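Long-range contacts in protein GH61E (Thielavia terrestris, PDB 3EJA), which is a copper-dependent lytic polysaccharide monooxygenase of family AA9 that cleaves glycosidic bonds of crystalline and amorphous polysaccharides by oxidation, caught here with magnesium in its metal site: residues Val72-Ala77 with Phe119-Pro124; Tyr131-Ala136 with Cys156-Val161; Gln145-Ala150 with Gly185-Ile190. All blocks are in the same frame, centred on the assembly; numbering follows the deposited sequence.

Contact 1. Residues Val72-Ala77 with Phe119-Pro124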
ATOM      1  N   VAL A  72       6.544   2.989  -4.166  1.00 11.21           N
ATOM      2  CA  VAL A  72       5.213   3.156  -3.586  1.00 11.34           C
ATOM      3  C   VAL A  72       4.268   2.226  -4.345  1.00 11.25           C
ATOM      4  O   VAL A  72       4.277   2.181  -5.589  1.00 11.32           O
ATOM      5  CB  VAL A  72       4.724   4.634  -3.703  1.00 11.40           C
ATOM      6  CG1 VAL A  72       3.226   4.760  -3.378  1.00 11.49           C
ATOM      7  CG2 VAL A  72       5.542   5.537  -2.784  1.00 11.38           C
ATOM      8  N   GLN A  73       3.460   1.472  -3.599  1.00 10.90           N
ATOM      9  CA  GLN A  73       2.464   0.589  -4.192  1.00 10.95           C
ATOM     10  C   GLN A  73       1.141   0.719  -3.442  1.00 10.79           C
ATOM     11  O   GLN A  73       1.139   0.993  -2.237  1.00  9.84           O
ATOM     12  CB  GLN A  73       2.962  -0.867  -4.175  1.00 11.17           C
ATOM     13  CG  GLN A  73       4.413  -1.025  -4.696  1.00 11.18           C
ATOM     14  CD  GLN A  73       4.796  -2.456  -5.007  1.00 12.18           C
ATOM     15  OE1 GLN A  73       5.234  -2.751  -6.115  1.00 14.38           O
ATOM     16  NE2 GLN A  73       4.629  -3.355  -4.034  1.00 11.36           N
ATOM     17  N   PHE A  74       0.029   0.558  -4.162  1.00 10.62           N
ATOM     18  CA  PHE A  74      -1.301   0.548  -3.537  1.00 10.53           C
ATOM     19  C   PHE A  74      -2.047  -0.731  -3.903  1.00 10.44           C
ATOM     20  O   PHE A  74      -1.984  -1.183  -5.047  1.00 10.44           O
ATOM     21  CB  PHE A  74      -2.125   1.791  -3.939  1.00 10.50           C
ATOM     22  CG  PHE A  74      -1.544   3.084  -3.431  1.00 10.67           C
ATOM     23  CD1 PHE A  74      -1.803   3.517  -2.132  1.00  9.89           C
ATOM     24  CD2 PHE A  74      -0.706   3.850  -4.245  1.00 10.56           C
ATOM     25  CE1 PHE A  74      -1.253   4.703  -1.646  1.00 10.18           C
ATOM     26  CE2 PHE A  74      -0.140   5.030  -3.768  1.00 10.64           C
ATOM     27  CZ  PHE A  74      -0.412   5.462  -2.467  1.00 10.89           C
ATOM     28  N   TYR A  75      -2.736  -1.311  -2.921  1.00 10.51           N
ATOM     29  CA  TYR A  75      -3.572  -2.483  -3.143  1.00 10.71           C
ATOM     30  C   TYR A  75      -4.989  -2.211  -2.635  1.00 10.94           C
ATOM     31  O   TYR A  75      -5.204  -1.322  -1.816  1.00 11.30           O
ATOM     32  CB  TYR A  75      -3.034  -3.696  -2.382  1.00 10.57           C
ATOM     33  CG  TYR A  75      -1.689  -4.259  -2.804  1.00 10.41           C
ATOM     34  CD1 TYR A  75      -0.492  -3.573  -2.536  1.00 10.41           C
ATOM     35  CD2 TYR A  75      -1.611  -5.511  -3.405  1.00 10.53           C
ATOM     36  CE1 TYR A  75       0.762  -4.126  -2.890  1.00 10.28           C
ATOM     37  CE2 TYR A  75      -0.377  -6.073  -3.765  1.00 10.85           C
ATOM     38  CZ  TYR A  75       0.798  -5.382  -3.505  1.00 10.52           C
ATOM     39  OH  TYR A  75       1.992  -5.969  -3.854  1.00 11.12           O
ATOM     40  N   MET A  76      -5.948  -2.990  -3.123  1.00 11.33           N
ATOM     41  CA  MET A  76      -7.327  -2.927  -2.648  1.00 11.75           C
ATOM     42  C   MET A  76      -7.863  -4.328  -2.348  1.00 11.68           C
ATOM     43  O   MET A  76      -7.372  -5.313  -2.896  1.00 11.31           O
ATOM     44  CB  MET A  76      -8.222  -2.243  -3.685  1.00 11.62           C
ATOM     45  CG  MET A  76      -7.924  -0.755  -3.892  1.00 12.12           C
ATOM     46  SD  MET A  76      -8.930  -0.038  -5.201  1.00 12.96           S
ATOM     47  CE  MET A  76     -10.476   0.244  -4.304  1.00 13.23           C
ATOM     48  N   ALA A  77      -8.866  -4.393  -1.476  1.00 11.96           N
ATOM     49  CA  ALA A  77      -9.581  -5.633  -1.168  1.00 12.63           C
ATOM     50  C   ALA A  77     -11.052  -5.322  -0.914  1.00 13.19           C
ATOM     51  O   ALA A  77     -11.377  -4.397  -0.159  1.00 12.31           O
ATOM     52  CB  ALA A  77      -8.965  -6.327   0.044  1.00 12.50           C
ATOM     53  N   PHE A 119      -0.159  11.568  -2.991  1.00 15.45           N
ATOM     54  CA  PHE A 119      -0.105  10.478  -3.969  1.00 15.12           C
ATOM     55  C   PHE A 119      -1.453  10.177  -4.610  1.00 15.36           C
ATOM     56  O   PHE A 119      -2.441   9.929  -3.917  1.00 14.93           O
ATOM     57  CB  PHE A 119       0.510   9.222  -3.331  1.00 14.84           C
ATOM     58  CG  PHE A 119       1.955   9.391  -2.983  1.00 14.04           C
ATOM     59  CD1 PHE A 119       2.332  10.016  -1.793  1.00 13.38           C
ATOM     60  CD2 PHE A 119       2.946   8.975  -3.868  1.00 13.35           C
ATOM     61  CE1 PHE A 119       3.678  10.200  -1.483  1.00 13.86           C
ATOM     62  CE2 PHE A 119       4.297   9.149  -3.560  1.00 13.29           C
ATOM     63  CZ  PHE A 119       4.659   9.759  -2.369  1.00 13.55           C
ATOM     64  N   ALA A 120      -1.469  10.205  -5.942  1.00 15.54           N
ATOM     65  CA  ALA A 120      -2.666   9.933  -6.739  1.00 16.19           C
ATOM     66  C   ALA A 120      -2.901   8.433  -6.945  1.00 16.38           C
ATOM     67  O   ALA A 120      -2.091   7.746  -7.582  1.00 16.70           O
ATOM     68  CB  ALA A 120      -2.573  10.662  -8.089  1.00 16.12           C
ATOM     69  N   VAL A 121      -4.003   7.929  -6.387  1.00 16.74           N
ATOM     70  CA  VAL A 121      -4.345   6.504  -6.496  1.00 17.33           C
ATOM     71  C   VAL A 121      -5.534   6.325  -7.424  1.00 18.14           C
ATOM     72  O   VAL A 121      -6.653   6.723  -7.079  1.00 17.63           O
ATOM     73  CB  VAL A 121      -4.679   5.842  -5.134  1.00 17.28           C
ATOM     74  CG1 VAL A 121      -4.786   4.323  -5.292  1.00 16.55           C
ATOM     75  CG2 VAL A 121      -3.638   6.198  -4.083  1.00 17.02           C
ATOM     76  N   PRO A 122      -5.298   5.694  -8.586  1.00 18.83           N
ATOM     77  CA  PRO A 122      -6.381   5.445  -9.534  1.00 19.47           C
ATOM     78  C   PRO A 122      -7.279   4.306  -9.046  1.00 19.38           C
ATOM     79  O   PRO A 122      -6.811   3.183  -8.837  1.00 19.92           O
ATOM     80  CB  PRO A 122      -5.637   5.046 -10.815  1.00 19.69           C
ATOM     81  CG  PRO A 122      -4.361   4.378 -10.308  1.00 20.01           C
ATOM     82  CD  PRO A 122      -4.004   5.136  -9.046  1.00 19.51           C
ATOM     83  N   ILE A 123      -8.553   4.603  -8.829  1.00 19.24           N
ATOM     84  CA  ILE A 123      -9.516   3.550  -8.528  1.00 19.16           C
ATOM     85  C   ILE A 123      -9.991   2.995  -9.867  1.00 19.58           C
ATOM     86  O   ILE A 123     -10.584   3.739 -10.658  1.00 19.25           O
ATOM     87  CB  ILE A 123     -10.714   4.067  -7.679  1.00 18.91           C
ATOM     88  CG1 ILE A 123     -10.229   4.848  -6.448  1.00 18.62           C
ATOM     89  CG2 ILE A 123     -11.641   2.915  -7.293  1.00 18.84           C
ATOM     90  CD1 ILE A 123      -9.374   4.041  -5.437  1.00 18.19           C
ATOM     91  N   PRO A 124      -9.720   1.696 -10.134  1.00 19.84           N
ATOM     92  CA  PRO A 124     -10.072   1.131 -11.442  1.00 20.12           C
ATOM     93  C   PRO A 124     -11.569   1.293 -11.726  1.00 20.55           C
ATOM     94  O   PRO A 124     -12.383   1.120 -10.819  1.00 20.30           O
ATOM     95  CB  PRO A 124      -9.687  -0.348 -11.309  1.00 20.13           C
ATOM     96  CG  PRO A 124      -8.659  -0.380 -10.237  1.00 19.59           C
ATOM     97  CD  PRO A 124      -9.077   0.692  -9.263  1.00 19.80           C
TER
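Phe74 and Val121 form the tight centre of this contact, in which the two sheets of the beta sandwich meet face to face. One gamma methyl of the valine, Val121 CG2, sits 3.5 Å from the centroid of the Phe74 ring and only 3° off its normal, a CH-pi contact aimed at the middle of the face, with all six ring carbons almost equally far from it. The other methyl, Val121 CG1, reaches back to the root of the ring, 3.9 Å from Phe74 CB. Val121 can do both because its CG1 stands anti to the backbone N (chi1 -170°), leaving the two branches side by side under the phenylalanine. A beta-branched residue suits this place: it is short, stiff and presents two methyls at once.

Packing relaxes toward both ends. Val72 CG2 approaches Phe119 CE2 at 3.9 Å, while Met76, bent at its thioether, lays SD 4.1 Å from both Ile123 CD1 and Pro124 CD; a flexible methionine fits where the second segment leaves its strand. Ala120 points away from strand 72-78 and, like Pro122, is exposed; neither adds much to the contact.

The strands run at 37° to each other, an angle consistent with aligned packing of two sheets, and lie close together here, their axes 8.8 Å apart. Strand 72-78 lies between 96-100 and 130-140 in one sheet, and Met76 touches Phe96, Val98 and Leu134 there. Strand 118-122 is an outermost strand of the other, beside 57-63, and Trp4 meets the Phe119 ring edge-to-face.

Contact 2. Residues Tyr131-Ala136 with Cys156-Val161; sequences YYLLRA and CAQLSV
Tyr131 lies against Leu159 and Ser160 at one end of an antiparallel hairpin ladder. With its CG beside the backbone N (chi1 -67°), the side chain runs over the neighbouring strand: Tyr131 CB passes 3.6 Å from the carbonyl O of Leu159, CD2 continues along that oxygen and the serine CB, CE2 comes to 3.7 Å from Ser160 CB, and CZ nears Ser160 OG. The hydroxyl oxygen of the serine stands 3.8 Å above the ring plane, displaced toward the rim. The side chain also touches an N-acetylglucosamine, so an aromatic residue suits this partly exposed place, its flat ring covering the strand below. Cut back to an alanine, this position would probably keep the CB contact but leave Ser160 without the ring over it and the sugar without its aromatic neighbour.

Two hydrogen-bonded pairs hold the backbones. Tyr132 N donates to Leu159 O at 2.9 Å and Leu159 N returns a bond to Tyr132 O; Leu134 and Ala157 repeat the exchange. On the face that carries these four residues the packing is apolar: Leu134 CD2 meets Leu159 CD2 at 4.0 Å, and Val161 CG2 comes 3.6 Å from Tyr132 CD1.

The other face is chemically mixed. Arg135 CB lies 3.8 Å from Cys156 SG, which is in disulfide linkage with Cys38, while the guanidinium goes on to a salt bridge with Glu137; Gln158 OE1 accepts from Arg17 NE. The hairpin thus gives an apolar face to the sandwich interior and a mixed one, with buried polar groups and a disulfide, to the loops.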
ATOM      1  N   TYR A 131     -17.770  -1.810  -0.659  1.00 18.28           N
ATOM      2  CA  TYR A 131     -16.794  -1.306   0.304  1.00 17.83           C
ATOM      3  C   TYR A 131     -15.443  -1.969   0.096  1.00 16.74           C
ATOM      4  O   TYR A 131     -15.368  -3.155  -0.219  1.00 15.87           O
ATOM      5  CB  TYR A 131     -17.278  -1.520   1.736  1.00 18.89           C
ATOM      6  CG  TYR A 131     -18.489  -0.683   2.073  1.00 20.55           C
ATOM      7  CD1 TYR A 131     -19.779  -1.125   1.762  1.00 22.10           C
ATOM      8  CD2 TYR A 131     -18.345   0.558   2.688  1.00 21.01           C
ATOM      9  CE1 TYR A 131     -20.892  -0.349   2.060  1.00 22.76           C
ATOM     10  CE2 TYR A 131     -19.451   1.337   2.993  1.00 22.94           C
ATOM     11  CZ  TYR A 131     -20.720   0.877   2.676  1.00 22.59           C
ATOM     12  OH  TYR A 131     -21.821   1.637   2.978  1.00 23.40           O
ATOM     13  N   TYR A 132     -14.382  -1.182   0.263  1.00 15.69           N
ATOM     14  CA  TYR A 132     -13.016  -1.655   0.048  1.00 14.73           C
ATOM     15  C   TYR A 132     -12.062  -1.152   1.127  1.00 14.34           C
ATOM     16  O   TYR A 132     -12.266  -0.080   1.716  1.00 14.14           O
ATOM     17  CB  TYR A 132     -12.486  -1.174  -1.310  1.00 14.66           C
ATOM     18  CG  TYR A 132     -13.028  -1.882  -2.536  1.00 14.59           C
ATOM     19  CD1 TYR A 132     -14.273  -1.537  -3.083  1.00 14.92           C
ATOM     20  CD2 TYR A 132     -12.269  -2.855  -3.185  1.00 14.02           C
ATOM     21  CE1 TYR A 132     -14.755  -2.170  -4.228  1.00 14.86           C
ATOM     22  CE2 TYR A 132     -12.739  -3.497  -4.325  1.00 14.42           C
ATOM     23  CZ  TYR A 132     -13.987  -3.150  -4.841  1.00 15.09           C
ATOM     24  OH  TYR A 132     -14.450  -3.775  -5.975  1.00 14.89           O
ATOM     25  N   LEU A 133     -11.016  -1.935   1.379  1.00 13.22           N
ATOM     26  CA  LEU A 133      -9.846  -1.436   2.072  1.00 12.61           C
ATOM     27  C   LEU A 133      -8.821  -1.051   1.001  1.00 12.03           C
ATOM     28  O   LEU A 133      -8.642  -1.773   0.018  1.00 11.80           O
ATOM     29  CB  LEU A 133      -9.262  -2.500   3.011  1.00 12.13           C
ATOM     30  CG  LEU A 133     -10.059  -2.954   4.241  1.00 11.47           C
ATOM     31  CD1 LEU A 133      -9.395  -4.157   4.925  1.00 11.70           C
ATOM     32  CD2 LEU A 133     -10.253  -1.806   5.233  1.00 11.21           C
ATOM     33  N   LEU A 134      -8.175   0.093   1.200  1.00 11.36           N
ATOM     34  CA  LEU A 134      -7.125   0.567   0.309  1.00 10.95           C
ATOM     35  C   LEU A 134      -5.816   0.628   1.095  1.00 10.66           C
ATOM     36  O   LEU A 134      -5.664   1.429   2.026  1.00 10.94           O
ATOM     37  CB  LEU A 134      -7.491   1.941  -0.270  1.00 11.16           C
ATOM     38  CG  LEU A 134      -6.430   2.695  -1.090  1.00 10.73           C
ATOM     39  CD1 LEU A 134      -6.057   1.944  -2.383  1.00  9.92           C
ATOM     40  CD2 LEU A 134      -6.922   4.110  -1.392  1.00 10.89           C
ATOM     41  N   ARG A 135      -4.879  -0.234   0.722  1.00 10.24           N
ATOM     42  CA  ARG A 135      -3.610  -0.359   1.426  1.00  9.86           C
ATOM     43  C   ARG A 135      -2.542   0.511   0.769  1.00  9.93           C
ATOM     44  O   ARG A 135      -2.290   0.376  -0.438  1.00 10.04           O
ATOM     45  CB  ARG A 135      -3.180  -1.832   1.451  1.00  9.85           C
ATOM     46  CG  ARG A 135      -1.818  -2.109   2.074  1.00  9.10           C
ATOM     47  CD  ARG A 135      -1.480  -3.602   1.974  1.00  9.90           C
ATOM     48  NE  ARG A 135      -0.170  -3.904   2.562  1.00  9.62           N
ATOM     49  CZ  ARG A 135       0.982  -3.848   1.893  1.00 10.14           C
ATOM     50  NH1 ARG A 135       0.998  -3.525   0.604  1.00  9.15           N
ATOM     51  NH2 ARG A 135       2.123  -4.125   2.509  1.00  8.91           N
ATOM     52  N   ALA A 136      -1.935   1.395   1.567  1.00  9.72           N
ATOM     53  CA  ALA A 136      -0.811   2.239   1.127  1.00 10.06           C
ATOM     54  C   ALA A 136       0.475   1.607   1.598  1.00 10.11           C
ATOM     55  O   ALA A 136       0.554   1.121   2.729  1.00  9.69           O
ATOM     56  CB  ALA A 136      -0.924   3.653   1.697  1.00  9.77           C
ATOM     57  N   CYS A 156      -4.028   1.461   5.972  1.00 10.64           N
ATOM     58  CA  CYS A 156      -5.189   1.098   5.158  1.00 10.91           C
ATOM     59  C   CYS A 156      -6.362   2.037   5.369  1.00 11.34           C
ATOM     60  O   CYS A 156      -6.724   2.345   6.511  1.00 11.34           O
ATOM     61  CB  CYS A 156      -5.642  -0.333   5.442  1.00 11.01           C
ATOM     62  SG  CYS A 156      -4.448  -1.619   5.016  1.00 10.08           S
ATOM     63  N   ALA A 157      -6.948   2.479   4.259  1.00 11.80           N
ATOM     64  CA  ALA A 157      -8.092   3.390   4.288  1.00 12.67           C
ATOM     65  C   ALA A 157      -9.379   2.621   4.012  1.00 13.18           C
ATOM     66  O   ALA A 157      -9.354   1.584   3.341  1.00 13.21           O
ATOM     67  CB  ALA A 157      -7.914   4.507   3.259  1.00 12.52           C
ATOM     68  N   GLN A 158     -10.492   3.143   4.536  1.00 13.45           N
ATOM     69  CA  GLN A 158     -11.818   2.544   4.335  1.00 14.22           C
ATOM     70  C   GLN A 158     -12.589   3.328   3.274  1.00 14.46           C
ATOM     71  O   GLN A 158     -12.798   4.539   3.416  1.00 14.33           O
ATOM     72  CB  GLN A 158     -12.587   2.491   5.662  1.00 14.15           C
ATOM     73  CG  GLN A 158     -11.848   1.662   6.735  1.00 14.36           C
ATOM     74  CD  GLN A 158     -12.536   1.591   8.100  1.00 14.47           C
ATOM     75  OE1 GLN A 158     -12.150   0.771   8.939  1.00 14.17           O
ATOM     76  NE2 GLN A 158     -13.538   2.440   8.333  1.00 14.39           N
ATOM     77  N   LEU A 159     -12.980   2.626   2.213  1.00 14.80           N
ATOM     78  CA  LEU A 159     -13.637   3.216   1.040  1.00 15.71           C
ATOM     79  C   LEU A 159     -15.030   2.635   0.797  1.00 16.39           C
ATOM     80  O   LEU A 159     -15.280   1.454   1.062  1.00 16.11           O
ATOM     81  CB  LEU A 159     -12.778   2.978  -0.215  1.00 15.14           C
ATOM     82  CG  LEU A 159     -11.728   4.018  -0.641  1.00 16.23           C
ATOM     83  CD1 LEU A 159     -10.858   4.473   0.516  1.00 14.98           C
ATOM     84  CD2 LEU A 159     -10.867   3.501  -1.809  1.00 15.20           C
ATOM     85  N   SER A 160     -15.922   3.484   0.289  1.00 17.23           N
ATOM     86  CA  SER A 160     -17.161   3.036  -0.326  1.00 18.09           C
ATOM     87  C   SER A 160     -17.124   3.425  -1.802  1.00 18.54           C
ATOM     88  O   SER A 160     -17.192   4.610  -2.137  1.00 18.68           O
ATOM     89  CB  SER A 160     -18.374   3.662   0.369  1.00 18.24           C
ATOM     90  OG  SER A 160     -19.566   3.263  -0.273  1.00 18.74           O
ATOM     91  N   VAL A 161     -17.006   2.419  -2.667  1.00 19.13           N
ATOM     92  CA  VAL A 161     -16.884   2.613  -4.108  1.00 19.87           C
ATOM     93  C   VAL A 161     -18.232   2.390  -4.801  1.00 20.70           C
ATOM     94  O   VAL A 161     -18.865   1.346  -4.630  1.00 20.42           O
ATOM     95  CB  VAL A 161     -15.798   1.680  -4.716  1.00 19.60           C
ATOM     96  CG1 VAL A 161     -15.719   1.831  -6.237  1.00 19.27           C
ATOM     97  CG2 VAL A 161     -14.438   1.961  -4.077  1.00 19.44           C
TER

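Contact 3. Residues Gln145-Ala150 with Gly185-Ile190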
ATOM      1  N   GLN A 145      19.995  -4.269   1.871  1.00 11.09           N
ATOM      2  CA  GLN A 145      20.954  -5.254   1.337  1.00 11.74           C
ATOM      3  C   GLN A 145      21.071  -6.515   2.205  1.00 12.36           C
ATOM      4  O   GLN A 145      21.643  -7.522   1.780  1.00 12.45           O
ATOM      5  CB  GLN A 145      22.337  -4.618   1.099  1.00 11.67           C
ATOM      6  CG  GLN A 145      23.194  -4.418   2.357  1.00 11.67           C
ATOM      7  CD  GLN A 145      22.626  -3.395   3.335  1.00 11.66           C
ATOM      8  OE1 GLN A 145      22.016  -2.394   2.935  1.00 12.38           O
ATOM      9  NE2 GLN A 145      22.855  -3.626   4.623  1.00 11.98           N
ATOM     10  N   SER A 146      20.529  -6.451   3.420  1.00 12.64           N
ATOM     11  CA  SER A 146      20.523  -7.596   4.323  1.00 13.42           C
ATOM     12  C   SER A 146      19.093  -8.080   4.552  1.00 13.21           C
ATOM     13  O   SER A 146      18.146  -7.303   4.433  1.00 12.57           O
ATOM     14  CB  SER A 146      21.186  -7.227   5.659  1.00 13.84           C
ATOM     15  OG  SER A 146      20.481  -6.175   6.297  1.00 17.75           O
ATOM     16  N   VAL A 147      18.948  -9.363   4.874  1.00 13.16           N
ATOM     17  CA  VAL A 147      17.643  -9.971   5.129  1.00 13.60           C
ATOM     18  C   VAL A 147      16.922  -9.225   6.256  1.00 12.94           C
ATOM     19  O   VAL A 147      17.496  -8.969   7.310  1.00 12.96           O
ATOM     20  CB  VAL A 147      17.782 -11.496   5.464  1.00 13.78           C
ATOM     21  CG1 VAL A 147      16.435 -12.111   5.835  1.00 15.03           C
ATOM     22  CG2 VAL A 147      18.394 -12.240   4.278  1.00 15.26           C
ATOM     23  N   GLY A 148      15.670  -8.859   6.015  1.00 12.48           N
ATOM     24  CA  GLY A 148      14.882  -8.124   7.003  1.00 12.17           C
ATOM     25  C   GLY A 148      15.214  -6.639   7.070  1.00 11.81           C
ATOM     26  O   GLY A 148      14.683  -5.921   7.929  1.00 11.79           O
ATOM     27  N   GLY A 149      16.060  -6.172   6.150  1.00 11.20           N
ATOM     28  CA  GLY A 149      16.504  -4.775   6.121  1.00 11.01           C
ATOM     29  C   GLY A 149      15.529  -3.770   5.511  1.00 10.78           C
ATOM     30  O   GLY A 149      15.544  -2.595   5.878  1.00 11.00           O
ATOM     31  N   ALA A 150      14.674  -4.222   4.588  1.00 10.46           N
ATOM     32  CA  ALA A 150      13.662  -3.350   3.978  1.00 10.57           C
ATOM     33  C   ALA A 150      12.710  -2.763   5.039  1.00 10.67           C
ATOM     34  O   ALA A 150      12.358  -3.444   6.002  1.00 10.76           O
ATOM     35  CB  ALA A 150      12.870  -4.103   2.913  1.00 10.21           C
ATOM     36  N   GLY A 185      13.079  -7.437  -5.161  1.00 10.39           N
ATOM     37  CA  GLY A 185      12.765  -6.025  -4.902  1.00 10.66           C
ATOM     38  C   GLY A 185      12.746  -5.640  -3.429  1.00 10.72           C
ATOM     39  O   GLY A 185      12.508  -4.469  -3.090  1.00 10.71           O
ATOM     40  N   ILE A 186      13.009  -6.616  -2.559  1.00 10.17           N
ATOM     41  CA  ILE A 186      12.960  -6.426  -1.104  1.00 10.35           C
ATOM     42  C   ILE A 186      14.352  -6.600  -0.491  1.00 10.57           C
ATOM     43  O   ILE A 186      14.774  -5.798   0.334  1.00 10.74           O
ATOM     44  CB  ILE A 186      11.934  -7.396  -0.433  1.00 10.07           C
ATOM     45  CG1 ILE A 186      10.504  -7.031  -0.868  1.00  9.87           C
ATOM     46  CG2 ILE A 186      12.080  -7.394   1.105  1.00 10.14           C
ATOM     47  CD1 ILE A 186       9.421  -7.954  -0.323  1.00 10.07           C
ATOM     48  N   LEU A 187      15.041  -7.664  -0.900  1.00 10.80           N
ATOM     49  CA  LEU A 187      16.430  -7.913  -0.515  1.00 11.09           C
ATOM     50  C   LEU A 187      17.307  -7.493  -1.688  1.00 10.98           C
ATOM     51  O   LEU A 187      17.407  -8.200  -2.686  1.00 11.18           O
ATOM     52  CB  LEU A 187      16.637  -9.394  -0.162  1.00 11.08           C
ATOM     53  CG  LEU A 187      18.040  -9.888   0.201  1.00 11.90           C
ATOM     54  CD1 LEU A 187      18.599  -9.131   1.379  1.00 13.07           C
ATOM     55  CD2 LEU A 187      18.013 -11.373   0.530  1.00 12.03           C
ATOM     56  N   ILE A 188      17.939  -6.334  -1.552  1.00 10.91           N
ATOM     57  CA  ILE A 188      18.513  -5.614  -2.690  1.00 10.88           C
ATOM     58  C   ILE A 188      19.506  -4.561  -2.210  1.00 10.81           C
ATOM     59  O   ILE A 188      19.263  -3.871  -1.215  1.00 10.51           O
ATOM     60  CB  ILE A 188      17.396  -4.942  -3.575  1.00 10.97           C
ATOM     61  CG1 ILE A 188      17.983  -4.284  -4.833  1.00 11.18           C
ATOM     62  CG2 ILE A 188      16.526  -3.953  -2.746  1.00 11.18           C
ATOM     63  CD1 ILE A 188      16.927  -3.698  -5.800  1.00 10.94           C
ATOM     64  N   ASN A 189      20.622  -4.460  -2.925  1.00 10.66           N
ATOM     65  CA  ASN A 189      21.551  -3.347  -2.764  1.00 10.83           C
ATOM     66  C   ASN A 189      21.326  -2.323  -3.884  1.00 10.72           C
ATOM     67  O   ASN A 189      21.670  -2.563  -5.047  1.00 11.01           O
ATOM     68  CB  ASN A 189      23.000  -3.854  -2.755  1.00 10.82           C
ATOM     69  CG  ASN A 189      23.984  -2.791  -2.293  1.00 10.83           C
ATOM     70  OD1 ASN A 189      23.836  -1.619  -2.609  1.00 11.30           O
ATOM     71  ND2 ASN A 189      24.991  -3.201  -1.537  1.00 11.93           N
ATOM     72  N   ILE A 190      20.735  -1.185  -3.528  1.00 10.27           N
ATOM     73  CA  ILE A 190      20.402  -0.147  -4.511  1.00 10.44           C
ATOM     74  C   ILE A 190      21.612   0.724  -4.892  1.00 10.60           C
ATOM     75  O   ILE A 190      21.539   1.508  -5.835  1.00 10.61           O
ATOM     76  CB  ILE A 190      19.218   0.754  -4.037  1.00 10.32           C
ATOM     77  CG1 ILE A 190      19.581   1.507  -2.743  1.00 10.89           C
ATOM     78  CG2 ILE A 190      17.937  -0.105  -3.863  1.00 10.68           C
ATOM     79  CD1 ILE A 190      18.623   2.661  -2.362  1.00 10.30           C
TER
HETATM   80  O   HOH W   1      15.620  -6.588   2.778  1.00 11.38           O
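The peptide plane joining Ser146 to Val147 is covered on one face by a methyl of Leu187, whose CD1 stands almost directly above Ser146 C at 3.4 Å. Leu187 reaches it with CG anti to the backbone N (chi1 177°), which carries the forked end out to the turn; the second fork, Leu187 CD2, meets Val147 CG2 at 3.9 Å. Leucine suits the place because its two methyls can serve a flat peptide and a valine together. The amide of Asn189 is a second flat group, and its ND2 lies 4.0 Å from Gln145 CB, while its OD1 turns back to accept from Tyr191 N and Tyr192 N.

Ser146 to Gly149 form a type II beta turn, closed by Gly149 N to Ser146 O at 2.9 Å. Gly148 has the positive phi that favours glycine, and at Gly149 a CB would run into Ser146 O. A water takes the N-H of Ala150 and lies near two carbonyls, Ser146 O and, at 2.7 Å, Ile186 O, bridging the two segments. Beside it Ala150 CB rests 3.8 Å from Ile186 CG2, a small residue letting the chains come close.

Both segments are irregular: 145-150 lies in the loop between strands 130-140 and 151-162, just ahead of Gln151, which probably belongs to the oxygen-binding site, and 185-190 comes from the long region after strand 151-162, backed by Tyr179, Tyr198 and Pro201. A backbone hydrogen bond of Ile188 with Ala144 also joins these loops.

From the N terminus, contact 1 comes first, closing a 41-residue excursion that includes strand 96-100 and bringing one sheet over the other. It is complete before contact 2 opens, so these two stand in series; they still touch, because strands 72-78 and 130-140 are neighbours in one sheet, with Tyr75 O probably accepting from Arg135 N. Contact 2 closes the hairpin of strands 130-140 and 151-162. Its connection contains 145-150, which packs against 185-190 beyond the hairpin, so contacts 2 and 3 cross in the chain although their centres are about 28 Å apart. Contact 3 thus ties the later loop region to the hairpin's connecting end.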